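Local structure of glutamine synthetase (Streptomyces coelicolor, 4BAX) at residues N92-L97 with D322-T327; A96-S101 with A189-S194; V176-W181 with G224-A229; G230-F235 with E313-N318. The protein is a glutamine synthetase family member whose chain joins a beta-grasp domain to a larger catalytic domain, ten such chains forming the assembly. One frame throughout, in Å; residues are numbered along the deposited sequence.

Contact 1. Residues N92-L97 with D322-T327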
loop_
_atom_site.group_PDB
_atom_site.type_symbol
_atom_site.label_atom_id
_atom_site.label_comp_id
_atom_site.label_asym_id
_atom_site.label_seq_id
_atom_site.Cartn_x
_atom_site.Cartn_y
_atom_site.Cartn_z
ATOM N N ASN A 92 -32.268 35.167 -12.622
ATOM C CA ASN A 92 -31.541 35.995 -13.591
ATOM C C ASN A 92 -31.095 37.320 -12.969
ATOM O O ASN A 92 -31.936 38.105 -12.555
ATOM C CB ASN A 92 -32.423 36.224 -14.819
ATOM C CG ASN A 92 -31.708 36.960 -15.952
ATOM O OD1 ASN A 92 -30.804 37.774 -15.732
ATOM N ND2 ASN A 92 -32.150 36.704 -17.173
ATOM N N THR A 93 -29.777 37.542 -12.894
ATOM C CA THR A 93 -29.205 38.758 -12.284
ATOM C C THR A 93 -28.551 39.632 -13.325
ATOM O O THR A 93 -28.184 40.790 -13.052
ATOM C CB THR A 93 -28.163 38.442 -11.166
ATOM O OG1 THR A 93 -27.047 37.728 -11.721
ATOM C CG2 THR A 93 -28.802 37.657 -10.014
ATOM N N ARG A 94 -28.434 39.075 -14.529
ATOM C CA ARG A 94 -27.908 39.814 -15.676
ATOM C C ARG A 94 -28.850 40.916 -16.104
ATOM O O ARG A 94 -28.402 42.018 -16.416
ATOM C CB ARG A 94 -27.632 38.866 -16.845
ATOM C CG ARG A 94 -26.567 39.353 -17.776
ATOM C CD ARG A 94 -26.660 38.677 -19.121
ATOM N NE ARG A 94 -25.598 39.139 -20.010
ATOM C CZ ARG A 94 -25.816 39.920 -21.062
ATOM N NH1 ARG A 94 -27.059 40.319 -21.319
ATOM N NH2 ARG A 94 -24.801 40.308 -21.843
ATOM N N ALA A 95 -30.150 40.632 -16.065
ATOM C CA ALA A 95 -31.148 41.555 -16.595
ATOM C C ALA A 95 -31.156 42.876 -15.828
ATOM O O ALA A 95 -31.377 43.934 -16.422
ATOM C CB ALA A 95 -32.540 40.911 -16.613
ATOM N N ALA A 96 -30.957 42.804 -14.510
ATOM C CA ALA A 96 -30.866 44.010 -13.692
ATOM C C ALA A 96 -29.651 44.850 -14.068
ATOM O O ALA A 96 -29.763 46.074 -14.237
ATOM C CB ALA A 96 -30.833 43.655 -12.203
ATOM N N LEU A 97 -28.514 44.188 -14.284
ATOM C CA LEU A 97 -27.298 44.890 -14.697
ATOM C C LEU A 97 -27.508 45.536 -16.070
ATOM O O LEU A 97 -27.006 46.631 -16.320
ATOM C CB LEU A 97 -26.076 43.965 -14.685
ATOM C CG LEU A 97 -24.793 44.596 -15.249
ATOM C CD1 LEU A 97 -24.335 45.773 -14.362
ATOM C CD2 LEU A 97 -23.640 43.561 -15.409
ATOM N N ASP A 322 -21.180 37.230 -7.226
ATOM C CA ASP A 322 -21.723 37.246 -8.581
ATOM C C ASP A 322 -21.275 38.558 -9.225
ATOM O O ASP A 322 -21.617 39.641 -8.733
ATOM C CB ASP A 322 -23.256 37.183 -8.528
ATOM C CG ASP A 322 -23.906 37.012 -9.912
ATOM O OD1 ASP A 322 -23.270 37.338 -10.942
ATOM O OD2 ASP A 322 -25.067 36.548 -9.965
ATOM N N PRO A 323 -20.537 38.472 -10.346
ATOM C CA PRO A 323 -20.067 39.677 -11.059
ATOM C C PRO A 323 -21.215 40.579 -11.525
ATOM O O PRO A 323 -21.085 41.809 -11.441
ATOM C CB PRO A 323 -19.273 39.113 -12.256
ATOM C CG PRO A 323 -19.682 37.665 -12.360
ATOM C CD PRO A 323 -20.031 37.229 -10.953
ATOM N N TYR A 324 -22.345 39.979 -11.903
ATOM C CA TYR A 324 -23.508 40.740 -12.344
ATOM C C TYR A 324 -23.993 41.673 -11.240
ATOM O O TYR A 324 -24.428 42.808 -11.502
ATOM C CB TYR A 324 -24.660 39.794 -12.747
ATOM C CG TYR A 324 -24.425 38.982 -14.012
ATOM C CD1 TYR A 324 -23.939 39.575 -15.167
ATOM C CD2 TYR A 324 -24.629 37.598 -14.023
ATOM C CE1 TYR A 324 -23.693 38.827 -16.311
ATOM C CE2 TYR A 324 -24.387 36.844 -15.168
ATOM C CZ TYR A 324 -23.922 37.468 -16.308
ATOM O OH TYR A 324 -23.679 36.739 -17.448
ATOM N N VAL A 325 -23.929 41.170 -10.011
ATOM C CA VAL A 325 -24.351 41.920 -8.839
ATOM C C VAL A 325 -23.386 43.037 -8.389
ATOM O O VAL A 325 -23.796 44.191 -8.235
ATOM C CB VAL A 325 -24.675 40.947 -7.668
ATOM C CG1 VAL A 325 -25.072 41.704 -6.410
ATOM C CG2 VAL A 325 -25.773 39.968 -8.102
ATOM N N VAL A 326 -22.104 42.714 -8.227
ATOM C CA VAL A 326 -21.138 43.712 -7.770
ATOM C C VAL A 326 -21.014 44.851 -8.778
ATOM O O VAL A 326 -20.968 46.028 -8.398
ATOM C CB VAL A 326 -19.762 43.095 -7.390
ATOM C CG1 VAL A 326 -19.121 42.326 -8.573
ATOM C CG2 VAL A 326 -18.842 44.154 -6.829
ATOM N N THR A 327 -21.035 44.503 -10.063
ATOM C CA THR A 327 -20.980 45.523 -11.108
ATOM C C THR A 327 -22.243 46.407 -11.079
ATOM O O THR A 327 -22.138 47.641 -11.126
ATOM C CB THR A 327 -20.798 44.914 -12.547
ATOM O OG1 THR A 327 -21.788 43.906 -12.800
ATOM C CG2 THR A 327 -19.391 44.346 -12.759
#
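T93 and D322, each just ahead of a helix, are joined by the hydrogen bond of this contact: T93 OG1 donates to D322 OD2 at 2.9 Å, reaching it from above the carboxylate plane. The hydroxyl sits between its own backbone N and carbonyl carbon (chi1 62°), which aims it across the gap. Capping bonds lie on both sides. D322 OD1 accepts from Y324 N at 3.0 Å and also from the indole of W198, while N92 OD1 takes A95 N at the start of the other helix.

A CH-pi contact follows. R94 CG lies over one face of the Y324 ring, 3.7 Å from its centroid, and the extended arginine chain carries on toward Y324 OH, leaving the guanidinium plane 80° from the ring. Both polar ends then converge on D195, which forms a salt bridge with R94 and a hydrogen bond with Y324.

Apolar packing completes the set. L97 approaches the edge of the same ring, with its CD2 4.0 Å from Y324 CD1, and the leucine also lies against T327, whose OG1 bonds back to P323 O.

The chemistry thus centres on two carboxylates: D195 ties the arginine to the phenol, and D322, sharing its charge among T93, a helix N-terminus and W198, is probably favoured in its ionised form.

Contact 2. Residues A96-S101 with A189-S194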
loop_
_atom_site.group_PDB
_atom_site.type_symbol
_atom_site.label_atom_id
_atom_site.label_comp_id
_atom_site.label_asym_id
_atom_site.label_seq_id
_atom_site.Cartn_x
_atom_site.Cartn_y
_atom_site.Cartn_z
ATOM N N ALA A 96 -30.957 42.804 -14.510
ATOM C CA ALA A 96 -30.866 44.010 -13.692
ATOM C C ALA A 96 -29.651 44.850 -14.068
ATOM O O ALA A 96 -29.763 46.074 -14.237
ATOM C CB ALA A 96 -30.833 43.655 -12.203
ATOM N N LEU A 97 -28.514 44.188 -14.284
ATOM C CA LEU A 97 -27.298 44.890 -14.697
ATOM C C LEU A 97 -27.508 45.536 -16.070
ATOM O O LEU A 97 -27.006 46.631 -16.320
ATOM C CB LEU A 97 -26.076 43.965 -14.685
ATOM C CG LEU A 97 -24.793 44.596 -15.249
ATOM C CD1 LEU A 97 -24.335 45.773 -14.362
ATOM C CD2 LEU A 97 -23.640 43.561 -15.409
ATOM N N ALA A 98 -28.239 44.860 -16.956
ATOM C CA ALA A 98 -28.484 45.388 -18.301
ATOM C C ALA A 98 -29.267 46.711 -18.236
ATOM O O ALA A 98 -28.978 47.624 -19.003
ATOM C CB ALA A 98 -29.228 44.357 -19.157
ATOM N N GLU A 99 -30.229 46.820 -17.319
ATOM C CA GLU A 99 -30.982 48.074 -17.141
ATOM C C GLU A 99 -30.094 49.205 -16.653
ATOM O O GLU A 99 -30.141 50.305 -17.206
ATOM C CB GLU A 99 -32.160 47.869 -16.152
ATOM C CG GLU A 99 -33.410 47.035 -16.600
ATOM C CD GLU A 99 -33.364 46.407 -18.004
ATOM O OE1 GLU A 99 -32.834 47.011 -18.958
ATOM O OE2 GLU A 99 -33.892 45.284 -18.170
ATOM N N LEU A 100 -29.288 48.949 -15.634
ATOM C CA LEU A 100 -28.411 49.986 -15.111
ATOM C C LEU A 100 -27.277 50.373 -16.061
ATOM O O LEU A 100 -26.868 51.539 -16.124
ATOM C CB LEU A 100 -27.856 49.543 -13.769
ATOM C CG LEU A 100 -28.821 50.090 -12.715
ATOM C CD1 LEU A 100 -29.865 49.030 -12.326
ATOM C CD2 LEU A 100 -28.045 50.589 -11.549
ATOM N N SER A 101 -26.818 49.392 -16.828
ATOM C CA SER A 101 -25.767 49.590 -17.800
ATOM C C SER A 101 -26.237 50.576 -18.869
ATOM O O SER A 101 -25.528 51.527 -19.206
ATOM C CB SER A 101 -25.413 48.244 -18.436
ATOM O OG SER A 101 -24.273 48.312 -19.259
ATOM N N ALA A 189 -16.340 46.633 -20.105
ATOM C CA ALA A 189 -17.669 47.152 -19.789
ATOM C C ALA A 189 -18.401 46.139 -18.883
ATOM O O ALA A 189 -18.103 44.939 -18.936
ATOM C CB ALA A 189 -18.441 47.381 -21.082
ATOM N N PRO A 190 -19.383 46.607 -18.085
ATOM C CA PRO A 190 -19.960 45.776 -17.008
ATOM C C PRO A 190 -20.536 44.439 -17.483
ATOM O O PRO A 190 -20.230 43.392 -16.905
ATOM C CB PRO A 190 -21.087 46.658 -16.447
ATOM C CG PRO A 190 -20.686 48.061 -16.770
ATOM C CD PRO A 190 -19.882 47.998 -18.053
ATOM N N LEU A 191 -21.310 44.462 -18.562
ATOM C CA LEU A 191 -21.850 43.214 -19.087
ATOM C C LEU A 191 -20.767 42.316 -19.663
ATOM O O LEU A 191 -20.765 41.103 -19.433
ATOM C CB LEU A 191 -22.958 43.474 -20.119
ATOM C CG LEU A 191 -24.269 44.003 -19.526
ATOM C CD1 LEU A 191 -25.124 44.708 -20.581
ATOM C CD2 LEU A 191 -25.052 42.859 -18.877
ATOM N N GLU A 192 -19.828 42.918 -20.384
ATOM C CA GLU A 192 -18.760 42.149 -20.995
ATOM C C GLU A 192 -17.822 41.529 -19.930
ATOM O O GLU A 192 -17.424 40.360 -20.031
ATOM C CB GLU A 192 -17.991 42.992 -22.023
ATOM C CG GLU A 192 -17.073 42.184 -22.949
ATOM C CD GLU A 192 -17.805 41.294 -23.968
ATOM O OE1 GLU A 192 -19.060 41.296 -24.004
ATOM O OE2 GLU A 192 -17.114 40.552 -24.714
ATOM N N VAL A 193 -17.496 42.297 -18.900
ATOM C CA VAL A 193 -16.636 41.783 -17.844
ATOM C C VAL A 193 -17.263 40.645 -17.045
ATOM O O VAL A 193 -16.585 39.670 -16.693
ATOM C CB VAL A 193 -16.128 42.910 -16.906
ATOM C CG1 VAL A 193 -17.167 43.282 -15.839
ATOM C CG2 VAL A 193 -14.783 42.522 -16.293
ATOM N N SER A 194 -18.571 40.762 -16.817
ATOM C CA SER A 194 -19.333 39.802 -16.041
ATOM C C SER A 194 -19.501 38.502 -16.788
ATOM O O SER A 194 -19.344 37.416 -16.211
ATOM C CB SER A 194 -20.706 40.386 -15.691
ATOM O OG SER A 194 -20.651 41.393 -14.695
#
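Helix 96-101 and helix 190-194 meet through L97 and L191 with their segments running roughly antiparallel, 148° between their directions and 10.4 Å between their axes. At that spacing no backbone meets backbone; side chains bridge the gap, in places reaching the opposing main chain. L97 and L191 run alongside each other, oppositely directed, with the methyls L97 CD2 and L191 CD2 3.8 Å apart. The other branch of L97 lies athwart the ring of P190, its CD1 4.0 Å from P190 CB. One leucine therefore spans the first turn of the partner helix, and its CD2 also reaches S194 OG at 3.8 Å.

L191 returns the contact with its second branch. With CG anti to the carbonyl carbon (chi1 -72°), it lays CD1 against the backbone of the opposing helix, 4.1 Å from A98 CA, and continues to S101, where the hydroxyl OG lies 3.9 Å from L191 CD1. The small side chains of A98 and S101 probably help the leucine come in this close.

The buried hydroxyl of S194 bonds mainly within its own helix. S194 OG donates to P190 O at 3.0 Å, and S194 N reaches the same carbonyl from the opposite face of its plane, so one oxygen serves two donors; a weak bond links OG to T327 OG1.

Helix 323-341 flanks the junction, with P323 and Y324 packing on S194. Elsewhere on helix 190-210, P190 and V193 pack on F111 of strand 110-121, and V193 also meets V185 and L188 of strand 180-188, so this helix lies between helix 94-103 and the sheet.

Contact 3. Residues V176-W181 with G224-A229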
loop_
_atom_site.group_PDB
_atom_site.type_symbol
_atom_site.label_atom_id
_atom_site.label_comp_id
_atom_site.label_asym_id
_atom_site.label_seq_id
_atom_site.Cartn_x
_atom_site.Cartn_y
_atom_site.Cartn_z
ATOM N N VAL A 176 -1.082 34.497 -1.654
ATOM C CA VAL A 176 -0.444 34.371 -0.345
ATOM C C VAL A 176 -0.598 32.979 0.303
ATOM O O VAL A 176 0.345 32.448 0.880
ATOM C CB VAL A 176 -0.961 35.471 0.627
ATOM C CG1 VAL A 176 -0.405 35.245 2.055
ATOM C CG2 VAL A 176 -0.599 36.860 0.104
ATOM N N MET A 177 -1.787 32.398 0.197
ATOM C CA MET A 177 -2.034 31.043 0.668
ATOM C C MET A 177 -1.547 29.989 -0.331
ATOM O O MET A 177 -1.668 30.159 -1.544
ATOM C CB MET A 177 -3.522 30.858 0.944
ATOM C CG MET A 177 -3.824 29.593 1.741
ATOM S SD MET A 177 -5.590 29.284 1.905
ATOM C CE MET A 177 -5.644 27.509 1.904
ATOM N N PRO A 178 -0.978 28.888 0.179
ATOM C CA PRO A 178 -0.544 27.830 -0.736
ATOM C C PRO A 178 -1.687 27.225 -1.540
ATOM O O PRO A 178 -2.714 26.855 -0.962
ATOM C CB PRO A 178 0.059 26.775 0.212
ATOM C CG PRO A 178 -0.413 27.135 1.573
ATOM C CD PRO A 178 -0.582 28.609 1.571
ATOM N N GLY A 179 -1.481 27.091 -2.848
ATOM C CA GLY A 179 -2.509 26.610 -3.744
ATOM C C GLY A 179 -3.554 27.660 -4.050
ATOM O O GLY A 179 -4.582 27.336 -4.663
ATOM N N GLN A 180 -3.286 28.907 -3.648
ATOM C CA GLN A 180 -4.183 30.018 -3.938
ATOM C C GLN A 180 -3.619 30.833 -5.074
ATOM O O GLN A 180 -2.420 31.147 -5.108
ATOM C CB GLN A 180 -4.375 30.897 -2.700
ATOM C CG GLN A 180 -5.648 31.749 -2.690
ATOM C CD GLN A 180 -5.859 32.476 -1.369
ATOM O OE1 GLN A 180 -5.101 33.384 -1.004
ATOM N NE2 GLN A 180 -6.900 32.076 -0.643
ATOM N N TRP A 181 -4.517 31.190 -5.991
ATOM C CA TRP A 181 -4.133 31.844 -7.229
ATOM C C TRP A 181 -5.097 32.964 -7.584
ATOM O O TRP A 181 -6.209 33.059 -7.027
ATOM C CB TRP A 181 -4.092 30.822 -8.368
ATOM C CG TRP A 181 -3.029 29.778 -8.231
ATOM C CD1 TRP A 181 -3.121 28.609 -7.538
ATOM C CD2 TRP A 181 -1.714 29.806 -8.794
ATOM N NE1 TRP A 181 -1.949 27.900 -7.639
ATOM C CE2 TRP A 181 -1.070 28.613 -8.409
ATOM C CE3 TRP A 181 -1.021 30.715 -9.595
ATOM C CZ2 TRP A 181 0.232 28.311 -8.794
ATOM C CZ3 TRP A 181 0.278 30.407 -9.978
ATOM C CH2 TRP A 181 0.885 29.216 -9.582
ATOM N N GLY A 224 -8.589 30.704 10.287
ATOM C CA GLY A 224 -7.370 31.172 10.909
ATOM C C GLY A 224 -6.643 32.282 10.181
ATOM O O GLY A 224 -7.248 33.102 9.499
ATOM N N ASP A 225 -5.324 32.262 10.271
ATOM C CA ASP A 225 -4.529 33.340 9.709
ATOM C C ASP A 225 -4.240 33.104 8.240
ATOM O O ASP A 225 -3.585 33.918 7.589
ATOM C CB ASP A 225 -3.224 33.492 10.483
ATOM C CG ASP A 225 -3.433 34.167 11.824
ATOM O OD1 ASP A 225 -4.408 34.952 11.948
ATOM O OD2 ASP A 225 -2.600 33.953 12.734
ATOM N N TRP A 226 -4.710 31.970 7.729
ATOM C CA TRP A 226 -4.607 31.670 6.303
ATOM C C TRP A 226 -5.458 32.642 5.480
ATOM O O TRP A 226 -6.587 32.973 5.832
ATOM C CB TRP A 226 -4.974 30.202 6.036
ATOM C CG TRP A 226 -4.152 29.280 6.889
ATOM C CD1 TRP A 226 -4.503 28.724 8.086
ATOM C CD2 TRP A 226 -2.816 28.846 6.623
ATOM N NE1 TRP A 226 -3.466 27.957 8.575
ATOM C CE2 TRP A 226 -2.422 28.015 7.691
ATOM C CE3 TRP A 226 -1.922 29.071 5.585
ATOM C CZ2 TRP A 226 -1.173 27.420 7.745
ATOM C CZ3 TRP A 226 -0.678 28.473 5.644
ATOM C CH2 TRP A 226 -0.318 27.658 6.712
ATOM N N ASN A 227 -4.901 33.083 4.363
ATOM C CA ASN A 227 -5.510 34.138 3.567
ATOM C C ASN A 227 -6.864 33.795 2.961
ATOM O O ASN A 227 -7.074 32.704 2.424
ATOM C CB ASN A 227 -4.555 34.611 2.471
ATOM C CG ASN A 227 -3.976 35.978 2.760
ATOM O OD1 ASN A 227 -3.602 36.290 3.900
ATOM N ND2 ASN A 227 -3.866 36.795 1.723
ATOM N N GLY A 228 -7.761 34.772 2.997
ATOM C CA GLY A 228 -9.045 34.648 2.335
ATOM C C GLY A 228 -8.942 34.831 0.827
ATOM O O GLY A 228 -7.919 35.297 0.305
ATOM N N ALA A 229 -9.986 34.413 0.117
ATOM C CA ALA A 229 -10.032 34.590 -1.324
ATOM C C ALA A 229 -11.011 35.707 -1.684
ATOM O O ALA A 229 -12.204 35.630 -1.355
ATOM C CB ALA A 229 -10.395 33.263 -2.022
HETATM O O HOH W 1 -4.909 35.888 -1.125
#
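N227, whose side chain points toward the opposing segment, meets V176, M177 and Q180 and has more surface buried here than any other residue of the two segments. Its amide lies against the branched V176, with N227 ND2 3.4 Å from V176 CB and the two side chains crossing at a slant. V176 also packs on S46 of a second subunit, which places this spot close to a subunit boundary.

Q180 comes next. Its chain leaves with CG opposite the backbone N (chi1 -158°) and runs on extended, bringing NE2 to N227 O, a hydrogen bond of 3.1 Å. The bond is fairly straight at the hydrogen (156°), yet the donor stands 53° above the carbonyl plane. A water accepts from N227 ND2 at 3.2 Å; its very short approach to Q180 OE1 is doubtful.

W226 brings an apolar surface. Its CZ3 lies 4.1 Å from P178 CD, M177 SD approaches W226 CB, and F128 meets the indole edge-to-face. P178 belongs to the type II beta turn M177-Q180, closed by Q180 N to M177 O at 2.9 Å, with G179 supplying the positive phi.

One neutral amide bonded to a backbone carbonyl, with apolar packing around it, thus joins the turn and strand start at 176-181 to the irregular segment 224-229, without a charged pair across them. The buried NE2 has two partners, N227 O and T118 OG1, probably one for each N-H.

Contact 4. Residues G230-F235 with E313-N318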
loop_
_atom_site.group_PDB
_atom_site.type_symbol
_atom_site.label_atom_id
_atom_site.label_comp_id
_atom_site.label_asym_id
_atom_site.label_seq_id
_atom_site.Cartn_x
_atom_site.Cartn_y
_atom_site.Cartn_z
ATOM N N GLY A 230 -10.509 36.760 -2.328
ATOM C CA GLY A 230 -11.379 37.854 -2.734
ATOM C C GLY A 230 -11.596 38.004 -4.237
ATOM O O GLY A 230 -11.020 37.248 -5.028
ATOM N N ALA A 231 -12.440 38.974 -4.607
ATOM C CA ALA A 231 -12.593 39.431 -5.995
ATOM C C ALA A 231 -12.551 40.961 -6.035
ATOM O O ALA A 231 -13.609 41.607 -6.095
ATOM C CB ALA A 231 -13.908 38.908 -6.621
ATOM N N HIS A 232 -11.350 41.535 -5.896
ATOM C CA HIS A 232 -11.181 42.988 -5.886
ATOM C C HIS A 232 -11.669 43.544 -7.209
ATOM O O HIS A 232 -11.334 43.010 -8.278
ATOM C CB HIS A 232 -9.721 43.383 -5.676
ATOM C CG HIS A 232 -9.219 43.137 -4.288
ATOM N ND1 HIS A 232 -10.004 42.566 -3.306
ATOM C CD2 HIS A 232 -8.028 43.414 -3.704
ATOM C CE1 HIS A 232 -9.311 42.486 -2.182
ATOM N NE2 HIS A 232 -8.111 42.997 -2.397
ATOM N N THR A 233 -12.442 44.623 -7.137
ATOM C CA THR A 233 -13.045 45.204 -8.326
ATOM C C THR A 233 -12.530 46.626 -8.572
ATOM O O THR A 233 -12.591 47.499 -7.702
ATOM C CB THR A 233 -14.572 45.181 -8.235
ATOM O OG1 THR A 233 -15.000 43.844 -7.934
ATOM C CG2 THR A 233 -15.180 45.626 -9.551
ATOM N N ASN A 234 -11.998 46.814 -9.774
ATOM C CA ASN A 234 -11.473 48.090 -10.221
ATOM C C ASN A 234 -12.521 48.782 -11.068
ATOM O O ASN A 234 -13.092 48.188 -11.991
ATOM C CB ASN A 234 -10.195 47.884 -11.038
ATOM C CG ASN A 234 -9.120 47.143 -10.257
ATOM O OD1 ASN A 234 -8.700 47.570 -9.172
ATOM N ND2 ASN A 234 -8.695 45.999 -10.792
ATOM N N PHE A 235 -12.765 50.045 -10.744
ATOM C CA PHE A 235 -13.853 50.773 -11.362
ATOM C C PHE A 235 -13.527 52.217 -11.703
ATOM O O PHE A 235 -12.903 52.921 -10.898
ATOM C CB PHE A 235 -15.072 50.716 -10.456
ATOM C CG PHE A 235 -16.107 51.724 -10.793
ATOM C CD1 PHE A 235 -16.931 51.551 -11.885
ATOM C CD2 PHE A 235 -16.241 52.874 -10.022
ATOM C CE1 PHE A 235 -17.896 52.488 -12.190
ATOM C CE2 PHE A 235 -17.202 53.823 -10.327
ATOM C CZ PHE A 235 -18.033 53.629 -11.412
ATOM N N GLU A 313 -10.338 51.066 -6.262
ATOM C CA GLU A 313 -10.327 49.631 -6.056
ATOM C C GLU A 313 -11.184 49.296 -4.852
ATOM O O GLU A 313 -10.921 49.742 -3.736
ATOM C CB GLU A 313 -8.892 49.153 -5.834
ATOM C CG GLU A 313 -8.792 47.703 -5.385
ATOM C CD GLU A 313 -7.375 47.320 -4.977
ATOM O OE1 GLU A 313 -6.962 47.678 -3.848
ATOM O OE2 GLU A 313 -6.689 46.634 -5.771
ATOM N N ASP A 314 -12.223 48.508 -5.096
ATOM C CA ASP A 314 -13.072 48.026 -4.027
ATOM C C ASP A 314 -12.553 46.675 -3.566
ATOM O O ASP A 314 -12.614 45.691 -4.321
ATOM C CB ASP A 314 -14.514 47.900 -4.523
ATOM C CG ASP A 314 -15.509 47.672 -3.387
ATOM O OD1 ASP A 314 -15.068 47.258 -2.294
ATOM O OD2 ASP A 314 -16.733 47.894 -3.577
ATOM N N ARG A 315 -12.043 46.634 -2.331
ATOM C CA ARG A 315 -11.400 45.430 -1.807
ATOM C C ARG A 315 -12.375 44.507 -1.043
ATOM O O ARG A 315 -11.977 43.437 -0.580
ATOM C CB ARG A 315 -10.219 45.820 -0.914
ATOM C CG ARG A 315 -9.217 46.753 -1.594
ATOM C CD ARG A 315 -8.140 47.244 -0.625
ATOM N NE ARG A 315 -7.342 46.128 -0.124
ATOM C CZ ARG A 315 -6.306 45.588 -0.773
ATOM N NH1 ARG A 315 -5.909 46.087 -1.944
ATOM N NH2 ARG A 315 -5.639 44.563 -0.239
ATOM N N ARG A 316 -13.628 44.925 -0.901
ATOM C CA ARG A 316 -14.647 44.140 -0.182
ATOM C C ARG A 316 -15.211 42.847 -0.845
ATOM O O ARG A 316 -15.502 41.894 -0.126
ATOM C CB ARG A 316 -15.798 45.045 0.231
ATOM C CG ARG A 316 -15.400 46.109 1.232
ATOM C CD ARG A 316 -16.539 47.060 1.446
ATOM N NE ARG A 316 -16.790 47.791 0.207
ATOM C CZ ARG A 316 -17.876 48.526 -0.011
ATOM N NH1 ARG A 316 -18.797 48.634 0.940
ATOM N NH2 ARG A 316 -18.038 49.165 -1.171
ATOM N N PRO A 317 -15.397 42.808 -2.178
ATOM C CA PRO A 317 -16.104 41.608 -2.684
ATOM C C PRO A 317 -15.351 40.276 -2.499
ATOM O O PRO A 317 -14.120 40.177 -2.652
ATOM C CB PRO A 317 -16.323 41.917 -4.179
ATOM C CG PRO A 317 -16.152 43.413 -4.306
ATOM C CD PRO A 317 -15.129 43.788 -3.253
ATOM N N ASN A 318 -16.113 39.249 -2.125
ATOM C CA ASN A 318 -15.575 37.902 -1.966
ATOM C C ASN A 318 -15.261 37.275 -3.304
ATOM O O ASN A 318 -15.793 37.714 -4.321
ATOM C CB ASN A 318 -16.603 37.021 -1.293
ATOM C CG ASN A 318 -16.621 37.176 0.201
ATOM O OD1 ASN A 318 -15.907 38.022 0.784
ATOM N ND2 ASN A 318 -17.437 36.346 0.845
#
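T233 and D314 form a hydrogen-bonded pair of an antiparallel beta arrangement, in which strand 231-236 lies between strands 312-314 and 110-121 in the central sheet of the catalytic domain. The tight part is backbone. T233 N donates to D314 O at 3.0 Å, D314 N returns to T233 O at 2.8 Å, and the next pair, N234 with E313, is non-hydrogen-bonded. After D314 the partner chain leaves the strand and rejoins one residue out of step, where A231 N meets P317 O at 2.8 Å, almost straight at the hydrogen (176°) though the donor stands above the carbonyl plane. Buried side chains fill this side: T233 OG1 lies 3.8 Å from P317 CG, and L330 and V326 of helix 323-341 close over T233 and P317.

The departure itself is an Asx turn. D314 OD1 accepts from R316 N, and the R316 guanidinium grips the carboxylate side-on with NE and NH2; Y267 OH binds D314 OD2 as well.

On the opposite side H232 and N234 are partly exposed, and the looseness is confined to N234 and E313, which merely lie side by side, N234 OD1 3.7 Å from E313 CB. H232, in contrast, is closely packed on R315, whose CA makes a CH-pi contact 3.8 Å from the ring centroid. R315 curls back so that its guanidinium meets E313 in a salt bridge, NH1 to OE1 at 2.7 Å, with R299 also bound to that oxygen. Over the centre of this guanidinium sits H232 NE2, 3.6 Å from R315 CZ.

In the fold
Contacts 1 and 2 are neighbours, their centres 7 Å apart; they share A96 and L97 of helix 94-103, which meets helix 323-341 in one and helix 190-210 in the other, so three helices pack as one group. Contact 4 lies about 15 Å from contact 1 between centres and touches it where V326 packs on P317 and T233. Contact 3, about 27 Å from contact 1 on the opposite side of the chain's centre, adjoins contact 4 in sequence and reaches the same sheet. Along the chain, contact 1 encloses contacts 3 and 4, while contacts 2 and 3 interleave. Distant sequence is thereby drawn together from the helical layer, across the sheet, to the loops near a neighbouring subunit.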